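Local coordinates for protein iron-containing alcohol dehydrogenase (Ralstonia eutropha, PDB 3JZD) that probably reduces maleylacetate to 3-oxoadipate with NADH or NADPH, as a homodimeric member of the iron-containing alcohol dehydrogenase family that binds NAD, at residues L42-P45 and N46-A49. Residues are numbered along the deposited sequence; the frame is centred on the assembly and turned at random.
Sequences LCTP and NQQA. With NAD (nicotinamide-adenine-dinucleotide), chain E.
Thr-44 and Gln-47 close a beta-turn, Thr-44 to Gln-47, that links parallel strand 39-42 to helix 48-58 in the nucleotide-binding domain and carries three NAD-binding side chains. The backbone evidence is the bond from Gln-47 N to Thr-44 O (3.0 Å), which places the N-cap residue at the close of the turn.

Hydrogen bonds to the adenosine ribose form the second group. Thr-44 OG1 donates to NAD O2B at 2.7 Å, and O2B itself donates onward to Gln-47 OE1 at 2.8 Å, so two side chains from opposite ends of the turn grip one ribose oxygen. A chi1 of 58° sets Thr-44 OG1 between its backbone N and carbonyl carbon, facing the ribose. Asn-46 ND2 reaches the neighbouring O3B in a longer bond of 3.2 Å. Gln-47, extended beyond CG, also lays its amide against the adenine, NE2 coming within 3.1 Å of NAD C5A; Thr-121 OG1 and Glu-50 OE2 accept from that NE2 and help fix the amide's rotation. One water bridges Thr-44 N and Gln-47 OE1.

Away from the cofactor, Cys-43 SG packs over Gln-48 CA at 3.9 Å. The Gln-48 side chain folds back to the turn: its NE2 donates to Pro-45 O at 2.8 Å, nearly straight at 164°, on an in-plane carbonyl lone pair, with the oxygen only 2° out of the Gln-48 amide plane.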
loop_
_atom_site.group_PDB
_atom_site.type_symbol
_atom_site.label_atom_id
_atom_site.label_comp_id
_atom_site.label_asym_id
_atom_site.label_seq_id
_atom_site.Cartn_x
_atom_site.Cartn_y
_atom_site.Cartn_z
ATOM N N LEU A 42 22.353 10.123 13.768
ATOM C CA LEU A 42 22.262 11.490 13.349
ATOM C C LEU A 42 21.161 12.206 14.091
ATOM O O LEU A 42 20.084 11.629 14.330
ATOM C CB LEU A 42 21.917 11.528 11.854
ATOM C CG LEU A 42 22.768 10.729 10.869
ATOM C CD1 LEU A 42 22.164 10.734 9.430
ATOM C CD2 LEU A 42 24.185 11.264 10.892
ATOM N N CYS A 43 21.397 13.469 14.418
ATOM C CA CYS A 43 20.360 14.310 15.033
ATOM C C CYS A 43 20.708 15.773 14.920
ATOM O O CYS A 43 21.810 16.126 14.483
ATOM C CB CYS A 43 20.173 13.954 16.518
ATOM S SG CYS A 43 21.637 14.174 17.545
ATOM N N THR A 44 19.760 16.616 15.308
ATOM C CA THR A 44 20.005 18.039 15.420
ATOM C C THR A 44 20.618 18.212 16.834
ATOM O O THR A 44 20.494 17.313 17.671
ATOM C CB THR A 44 18.716 18.857 15.370
ATOM O OG1 THR A 44 17.857 18.426 16.428
ATOM C CG2 THR A 44 17.982 18.698 14.064
ATOM N N PRO A 45 21.223 19.379 17.124
ATOM C CA PRO A 45 21.787 19.534 18.465
ATOM C C PRO A 45 20.713 19.478 19.549
ATOM O O PRO A 45 21.019 19.091 20.675
ATOM C CB PRO A 45 22.469 20.912 18.423
ATOM C CG PRO A 45 22.606 21.266 16.965
ATOM C CD PRO A 45 21.450 20.563 16.273
ATOM N N ASN A 46 19.463 19.782 19.192
ATOM C CA ASN A 46 18.341 19.755 20.135
ATOM C C ASN A 46 17.842 18.372 20.478
ATOM O O ASN A 46 17.062 18.232 21.412
ATOM C CB ASN A 46 17.117 20.488 19.569
ATOM C CG ASN A 46 17.318 21.963 19.435
ATOM O OD1 ASN A 46 18.164 22.567 20.104
ATOM N ND2 ASN A 46 16.498 22.577 18.587
ATOM N N GLN A 47 18.212 17.362 19.684
ATOM C CA GLN A 47 17.743 16.003 19.956
ATOM C C GLN A 47 18.886 15.068 20.300
ATOM O O GLN A 47 18.821 13.886 20.035
ATOM C CB GLN A 47 16.874 15.473 18.789
ATOM C CG GLN A 47 15.447 16.026 18.826
ATOM C CD GLN A 47 14.600 15.624 17.631
ATOM O OE1 GLN A 47 14.854 16.041 16.480
ATOM N NE2 GLN A 47 13.569 14.824 17.902
ATOM N N GLN A 48 19.922 15.581 20.963
ATOM C CA GLN A 48 21.019 14.705 21.333
ATOM C C GLN A 48 20.618 13.665 22.352
ATOM O O GLN A 48 21.155 12.570 22.312
ATOM C CB GLN A 48 22.217 15.487 21.839
ATOM C CG GLN A 48 22.753 16.399 20.776
ATOM C CD GLN A 48 23.900 17.241 21.256
ATOM O OE1 GLN A 48 25.020 16.739 21.452
ATOM N NE2 GLN A 48 23.644 18.549 21.400
ATOM N N ALA A 49 19.710 14.006 23.275
ATOM C CA ALA A 49 19.277 13.050 24.298
ATOM C C ALA A 49 18.674 11.780 23.667
ATOM O O ALA A 49 19.015 10.658 24.060
ATOM C CB ALA A 49 18.270 13.695 25.258
HETATM P PA NAD E . 12.680 19.682 11.489
HETATM O O1A NAD E . 13.287 18.350 11.159
HETATM O O2A NAD E . 13.396 20.722 10.741
HETATM O O5B NAD E . 12.531 19.859 13.081
HETATM C C5B NAD E . 12.314 21.147 13.652
HETATM C C4B NAD E . 12.807 21.142 15.088
HETATM O O4B NAD E . 12.024 20.299 15.908
HETATM C C3B NAD E . 14.226 20.593 15.179
HETATM O O3B NAD E . 14.998 21.343 16.073
HETATM C C2B NAD E . 14.064 19.215 15.774
HETATM O O2B NAD E . 15.207 18.803 16.487
HETATM C C1B NAD E . 12.838 19.424 16.657
HETATM N N9A NAD E . 12.098 18.184 16.888
HETATM C C8A NAD E . 11.712 17.318 15.897
HETATM N N7A NAD E . 11.029 16.315 16.470
HETATM C C5A NAD E . 10.974 16.499 17.796
HETATM C C6A NAD E . 10.434 15.740 18.845
HETATM N N6A NAD E . 9.541 14.790 18.652
HETATM N N1A NAD E . 10.598 16.193 20.131
HETATM C C2A NAD E . 11.275 17.361 20.386
HETATM N N3A NAD E . 11.798 18.117 19.352
HETATM C C4A NAD E . 11.669 17.679 18.069
HETATM O O3 NAD E . 11.123 19.838 11.099
HETATM P PN NAD E . 10.301 18.980 10.012
HETATM O O1N NAD E . 9.086 19.865 9.739
HETATM O O2N NAD E . 10.182 17.579 10.460
HETATM O O5D NAD E . 11.191 18.895 8.729
HETATM C C5D NAD E . 11.109 19.881 7.742
HETATM C C4D NAD E . 12.312 19.699 6.838
HETATM O O4D NAD E . 12.169 18.452 6.206
HETATM C C3D NAD E . 12.361 20.733 5.731
HETATM O O3D NAD E . 13.687 20.865 5.320
HETATM C C2D NAD E . 11.539 20.095 4.656
HETATM O O2D NAD E . 11.789 20.658 3.392
HETATM C C1D NAD E . 12.003 18.645 4.813
HETATM N N1N NAD E . 11.041 17.701 4.221
HETATM C C2N NAD E . 11.458 16.947 3.154
HETATM C C3N NAD E . 10.595 16.037 2.561
HETATM C C7N NAD E . 11.079 15.139 1.445
HETATM O O7N NAD E . 10.218 14.189 0.896
HETATM N N7N NAD E . 12.317 15.187 0.989
HETATM C C4N NAD E . 9.294 15.898 3.072
HETATM C C5N NAD E . 8.884 16.661 4.160
HETATM C C6N NAD E . 9.785 17.552 4.748
HETATM O O HOH W 1 17.181 15.132 15.267
#